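Local coordinates for 457aa long hypothetical protein (Pyrococcus horikoshii, PDB 2CSU) that is of unknown function but joins a CoA-binding Rossmann-type domain to two domains of the succinyl-CoA ligase superfamily, at residues A[289-294]-A[442-447]; A[293-298]-A[368-373]. All blocks are in the same frame, centred on the assembly; numbering follows the deposited sequence.

In the fold
Both contacts start from the loop that runs into strand 295-300 and share Gly293 and Asn294; the centres of interaction 1 and interaction 2 lie about 10 Å apart. Interaction 1 lays loop 289-294 along helix 434-450 through carbon packing and carbon-to-carbonyl touches. Interaction 2 carries the chain on into the sheet, where 295-298 and 371-373 run parallel, joined by backbone hydrogen bonds, with aliphatic side chains on both faces. Both are partly buried, with no touching residue exposed, but interaction 2 has more buried residues (7 of 12 against 3 of 8) and covers 500 against 303 Å². They meet, among other places, where Leu444 CD1 packs on the selenium of Met371, so one helix covers both loop and sheet.

Interaction 1 (A[289-294]-A[442-447]); sequences PLPRGN and YALVEQ
Leu444 turns its CG anti to its own carbonyl carbon (chi1 -83°), which directs the branch toward the loop, and CD2 is the methyl that reaches it; Leu290, with the same kind of first torsion (chi1 -56°), brings its own CD2 from the loop toward the helix. The two side chains cross at a slant and touch through these methyls, Leu290 CD2 lying 4.0 Å from Leu444 CD2. Closer still, Leu444 CD2 sits 3.6 Å from Pro289 O. CD2 of Leu290 also rests on the aliphatic part of Gln447, 4.0 Å from its CG. Pro291 points its ring at the helix: CD sits 3.4 Å from Leu444 O and 3.9 Å from Leu444 CB, and CG packs 4.0 Å from Val445 CG2. Val445 spreads its methyls along the loop, CG2 to Pro291 and to Gly293 O, and CG1 to Asn294 CB at 4.0 Å. Aliphatic carbons do the touching, partly against one another and partly against carbonyl oxygens, while Gln447 spends its NE2 on the carbonyl of Thr227. The loop leads from helix 276-283 into strand 295-300, draped over one side of helix 434-450; Val445 also touches Leu318, just before strand 319-320, and Ala443 and Glu446 reach Leu271 on strand 271-273.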
loop_
_atom_site.group_PDB
_atom_site.type_symbol
_atom_site.label_atom_id
_atom_site.label_comp_id
_atom_site.label_asym_id
_atom_site.label_seq_id
_atom_site.Cartn_x
_atom_site.Cartn_y
_atom_site.Cartn_z
ATOM N N PRO A 289 -5.842 23.565 -0.198
ATOM C CA PRO A 289 -5.764 24.684 0.732
ATOM C C PRO A 289 -5.645 24.200 2.178
ATOM O O PRO A 289 -6.178 23.167 2.561
ATOM C CB PRO A 289 -7.032 25.520 0.568
ATOM C CG PRO A 289 -7.666 25.029 -0.731
ATOM C CD PRO A 289 -7.164 23.512 -0.797
ATOM N N LEU A 290 -5.139 25.065 3.047
ATOM C CA LEU A 290 -5.163 24.807 4.478
ATOM C C LEU A 290 -6.538 25.066 5.099
ATOM O O LEU A 290 -7.162 26.092 4.843
ATOM C CB LEU A 290 -4.083 25.654 5.164
ATOM C CG LEU A 290 -2.666 25.420 4.600
ATOM C CD1 LEU A 290 -1.664 26.345 5.266
ATOM C CD2 LEU A 290 -2.259 23.967 4.814
ATOM N N PRO A 291 -7.024 24.122 5.925
ATOM C CA PRO A 291 -8.322 24.206 6.601
ATOM C C PRO A 291 -8.374 25.286 7.678
ATOM O O PRO A 291 -7.392 25.514 8.388
ATOM C CB PRO A 291 -8.481 22.812 7.186
ATOM C CG PRO A 291 -7.066 22.463 7.556
ATOM C CD PRO A 291 -6.314 22.892 6.324
ATOM N N ARG A 292 -9.525 25.944 7.802
ATOM C CA ARG A 292 -9.682 26.994 8.797
ATOM C C ARG A 292 -10.108 26.402 10.144
ATOM O O ARG A 292 -10.296 27.101 11.130
ATOM C CB ARG A 292 -10.770 27.967 8.321
ATOM C CG ARG A 292 -10.428 28.693 7.021
ATOM C CD ARG A 292 -11.288 29.955 6.844
ATOM N NE ARG A 292 -12.653 29.600 6.429
ATOM C CZ ARG A 292 -13.585 29.452 7.389
ATOM N NH1 ARG A 292 -13.258 29.598 8.659
ATOM N NH2 ARG A 292 -14.851 29.175 7.054
ATOM N N GLY A 293 -10.239 25.083 10.182
ATOM C CA GLY A 293 -10.620 24.407 11.406
ATOM C C GLY A 293 -10.323 22.927 11.291
ATOM O O GLY A 293 -9.754 22.485 10.291
ATOM N N ASN A 294 -10.712 22.152 12.296
ATOM C CA ASN A 294 -10.453 20.721 12.275
ATOM C C ASN A 294 -11.732 19.888 12.191
ATOM O O ASN A 294 -11.728 18.710 12.549
ATOM C CB ASN A 294 -9.687 20.308 13.532
ATOM C CG ASN A 294 -10.563 20.333 14.776
ATOM O OD1 ASN A 294 -11.405 21.215 14.936
ATOM N ND2 ASN A 294 -10.365 19.363 15.661
ATOM N N TYR A 442 -4.683 14.989 8.800
ATOM C CA TYR A 442 -3.950 15.422 9.985
ATOM C C TYR A 442 -2.853 16.413 9.609
ATOM O O TYR A 442 -2.681 17.431 10.272
ATOM C CB TYR A 442 -3.314 14.219 10.688
ATOM C CG TYR A 442 -2.313 14.606 11.760
ATOM C CD1 TYR A 442 -2.738 15.090 12.999
ATOM C CD2 TYR A 442 -0.940 14.527 11.519
ATOM C CE1 TYR A 442 -1.817 15.487 13.978
ATOM C CE2 TYR A 442 -0.012 14.923 12.480
ATOM C CZ TYR A 442 -0.458 15.403 13.708
ATOM O OH TYR A 442 0.451 15.813 14.653
ATOM N N ALA A 443 -2.115 16.121 8.542
ATOM C CA ALA A 443 -1.037 17.012 8.131
ATOM C C ALA A 443 -1.551 18.396 7.753
ATOM O O ALA A 443 -0.898 19.397 8.031
ATOM C CB ALA A 443 -0.244 16.402 6.974
ATOM N N LEU A 444 -2.726 18.454 7.134
ATOM C CA LEU A 444 -3.308 19.732 6.724
ATOM C C LEU A 444 -3.716 20.594 7.927
ATOM O O LEU A 444 -3.493 21.804 7.937
ATOM C CB LEU A 444 -4.516 19.491 5.802
ATOM C CG LEU A 444 -4.227 19.236 4.304
ATOM C CD1 LEU A 444 -5.405 18.529 3.634
ATOM C CD2 LEU A 444 -3.938 20.561 3.610
ATOM N N VAL A 445 -4.308 19.977 8.944
ATOM C CA VAL A 445 -4.719 20.739 10.124
ATOM C C VAL A 445 -3.494 21.226 10.899
ATOM O O VAL A 445 -3.425 22.396 11.270
ATOM C CB VAL A 445 -5.636 19.901 11.053
ATOM C CG1 VAL A 445 -5.853 20.617 12.374
ATOM C CG2 VAL A 445 -6.970 19.683 10.386
ATOM N N GLU A 446 -2.523 20.341 11.122
ATOM C CA GLU A 446 -1.315 20.719 11.852
ATOM C C GLU A 446 -0.557 21.863 11.183
ATOM O O GLU A 446 -0.052 22.759 11.861
ATOM C CB GLU A 446 -0.385 19.519 12.019
ATOM C CG GLU A 446 -0.483 18.832 13.374
ATOM C CD GLU A 446 -0.001 19.703 14.535
ATOM O OE1 GLU A 446 -0.300 19.368 15.701
ATOM O OE2 GLU A 446 0.682 20.717 14.289
ATOM N N GLN A 447 -0.471 21.838 9.857
ATOM C CA GLN A 447 0.248 22.932 9.210
ATOM C C GLN A 447 -0.524 24.252 9.304
ATOM O O GLN A 447 0.039 25.346 9.318
ATOM C CB GLN A 447 0.471 22.546 7.747
ATOM C CG GLN A 447 1.096 23.674 6.923
ATOM C CD GLN A 447 2.500 23.944 7.416
ATOM O OE1 GLN A 447 3.011 23.319 8.330
ATOM N NE2 GLN A 447 3.126 24.950 6.773
#

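Interaction 2 (A[293-298]-A[368-373]); sequences GNKVAI and NVDMLI
Val296, Met371 and Ile373 make the apolar centre on one face of the sheet. Val296 splits its methyls between two neighbours: CG1, anti to the backbone N (chi1 -171°), packs 3.8 Å from Ile373 CG1, and CG2 lies 4.0 Å from CE of Met371, a selenomethionine whose side chain runs alongside. On the reverse face Ala297 CB is pressed tightly against Val369 CG1, at 3.4 Å, and meets Leu372 CD1. Between these layers the backbones pair in parallel: Ala297 N gives a hydrogen bond to Met371 O (2.8 Å), and Ala297 O receives Ile373 N at 2.9 Å, nearly straight at 173°. Toward the start of the strands, Lys295 O takes Asp370 N at 2.8 Å and, weakly, Met371 N. At the polar edge Lys295 N points at Asp370 OD1, a doubtful bond because that oxygen is crowded in the model. Within 293-298, Lys295 NZ hydrogen-bonds to Asn294 OD1, tilted 23° from the carbonyl plane. Helix 434-450 covers the Met371 face, through Ala441 among others, and helix 353-365 that of Ala297. This is a parallel alpha/beta sandwich, as in the flavodoxin-like domains of the succinyl-CoA synthetase superfamily, consistent with the Ligase-CoA family of this region.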
loop_
_atom_site.group_PDB
_atom_site.type_symbol
_atom_site.label_atom_id
_atom_site.label_comp_id
_atom_site.label_asym_id
_atom_site.label_seq_id
_atom_site.Cartn_x
_atom_site.Cartn_y
_atom_site.Cartn_z
ATOM N N GLY A 293 -10.239 25.083 10.182
ATOM C CA GLY A 293 -10.620 24.407 11.406
ATOM C C GLY A 293 -10.323 22.927 11.291
ATOM O O GLY A 293 -9.754 22.485 10.291
ATOM N N ASN A 294 -10.712 22.152 12.296
ATOM C CA ASN A 294 -10.453 20.721 12.275
ATOM C C ASN A 294 -11.732 19.888 12.191
ATOM O O ASN A 294 -11.728 18.710 12.549
ATOM C CB ASN A 294 -9.687 20.308 13.532
ATOM C CG ASN A 294 -10.563 20.333 14.776
ATOM O OD1 ASN A 294 -11.405 21.215 14.936
ATOM N ND2 ASN A 294 -10.365 19.363 15.661
ATOM N N LYS A 295 -12.821 20.493 11.735
ATOM C CA LYS A 295 -14.090 19.780 11.625
ATOM C C LYS A 295 -14.228 19.241 10.201
ATOM O O LYS A 295 -14.360 19.997 9.236
ATOM C CB LYS A 295 -15.251 20.716 11.970
ATOM C CG LYS A 295 -15.222 21.228 13.411
ATOM C CD LYS A 295 -15.295 20.083 14.417
ATOM C CE LYS A 295 -15.243 20.581 15.861
ATOM N NZ LYS A 295 -13.968 21.289 16.185
ATOM N N VAL A 296 -14.209 17.923 10.081
ATOM C CA VAL A 296 -14.267 17.300 8.776
ATOM C C VAL A 296 -15.613 16.693 8.443
ATOM O O VAL A 296 -16.347 16.246 9.325
ATOM C CB VAL A 296 -13.184 16.198 8.677
ATOM C CG1 VAL A 296 -13.078 15.670 7.258
ATOM C CG2 VAL A 296 -11.859 16.748 9.150
ATOM N N ALA A 297 -15.932 16.695 7.155
ATOM C CA ALA A 297 -17.164 16.090 6.679
ATOM C C ALA A 297 -16.763 14.871 5.863
ATOM O O ALA A 297 -15.911 14.954 4.967
ATOM C CB ALA A 297 -17.939 17.058 5.807
ATOM N N ILE A 298 -17.373 13.737 6.180
ATOM C CA ILE A 298 -17.102 12.506 5.457
ATOM C C ILE A 298 -18.298 12.120 4.588
ATOM O O ILE A 298 -19.413 11.988 5.094
ATOM C CB ILE A 298 -16.850 11.316 6.404
ATOM C CG1 ILE A 298 -15.630 11.578 7.297
ATOM C CG2 ILE A 298 -16.649 10.050 5.582
ATOM C CD1 ILE A 298 -15.499 10.571 8.427
ATOM N N ASN A 368 -20.084 24.704 8.778
ATOM C CA ASN A 368 -19.393 23.972 9.837
ATOM C C ASN A 368 -18.381 22.957 9.332
ATOM O O ASN A 368 -17.724 22.284 10.125
ATOM C CB ASN A 368 -20.400 23.267 10.750
ATOM C CG ASN A 368 -21.219 24.241 11.571
ATOM O OD1 ASN A 368 -20.689 25.196 12.131
ATOM N ND2 ASN A 368 -22.522 23.995 11.655
ATOM N N VAL A 369 -18.267 22.837 8.015
ATOM C CA VAL A 369 -17.324 21.902 7.416
ATOM C C VAL A 369 -16.041 22.645 7.059
ATOM O O VAL A 369 -16.072 23.653 6.350
ATOM C CB VAL A 369 -17.912 21.254 6.140
ATOM C CG1 VAL A 369 -16.887 20.323 5.501
ATOM C CG2 VAL A 369 -19.178 20.473 6.494
ATOM N N ASP A 370 -14.914 22.154 7.567
ATOM C CA ASP A 370 -13.620 22.770 7.292
ATOM C C ASP A 370 -12.859 21.957 6.251
ATOM O O ASP A 370 -11.990 22.476 5.551
ATOM C CB ASP A 370 -12.801 22.846 8.577
ATOM C CG ASP A 370 -13.442 23.743 9.612
ATOM O OD1 ASP A 370 -13.284 23.472 10.823
ATOM O OD2 ASP A 370 -14.101 24.723 9.196
HETATM N N MSE A 371 -13.201 20.678 6.163
HETATM C CA MSE A 371 -12.546 19.779 5.233
HETATM C C MSE A 371 -13.527 18.706 4.761
HETATM O O MSE A 371 -14.393 18.283 5.513
HETATM C CB MSE A 371 -11.337 19.138 5.924
HETATM C CG MSE A 371 -10.353 18.451 4.991
HETATM SE SE MSE A 371 -8.777 18.140 5.815
HETATM C CE MSE A 371 -9.045 16.644 6.331
ATOM N N LEU A 372 -13.389 18.276 3.515
ATOM C CA LEU A 372 -14.265 17.255 2.960
ATOM C C LEU A 372 -13.458 16.039 2.507
ATOM O O LEU A 372 -12.533 16.155 1.706
ATOM C CB LEU A 372 -15.054 17.836 1.776
ATOM C CG LEU A 372 -16.115 16.994 1.056
ATOM C CD1 LEU A 372 -17.227 16.663 2.040
ATOM C CD2 LEU A 372 -16.696 17.728 -0.115
ATOM N N ILE A 373 -13.801 14.877 3.043
ATOM C CA ILE A 373 -13.223 13.598 2.632
ATOM C C ILE A 373 -14.206 12.763 1.805
ATOM O O ILE A 373 -15.240 12.312 2.279
ATOM C CB ILE A 373 -12.810 12.830 3.889
ATOM C CG1 ILE A 373 -11.572 13.478 4.516
ATOM C CG2 ILE A 373 -12.451 11.376 3.524
ATOM C CD1 ILE A 373 -11.056 12.698 5.727
#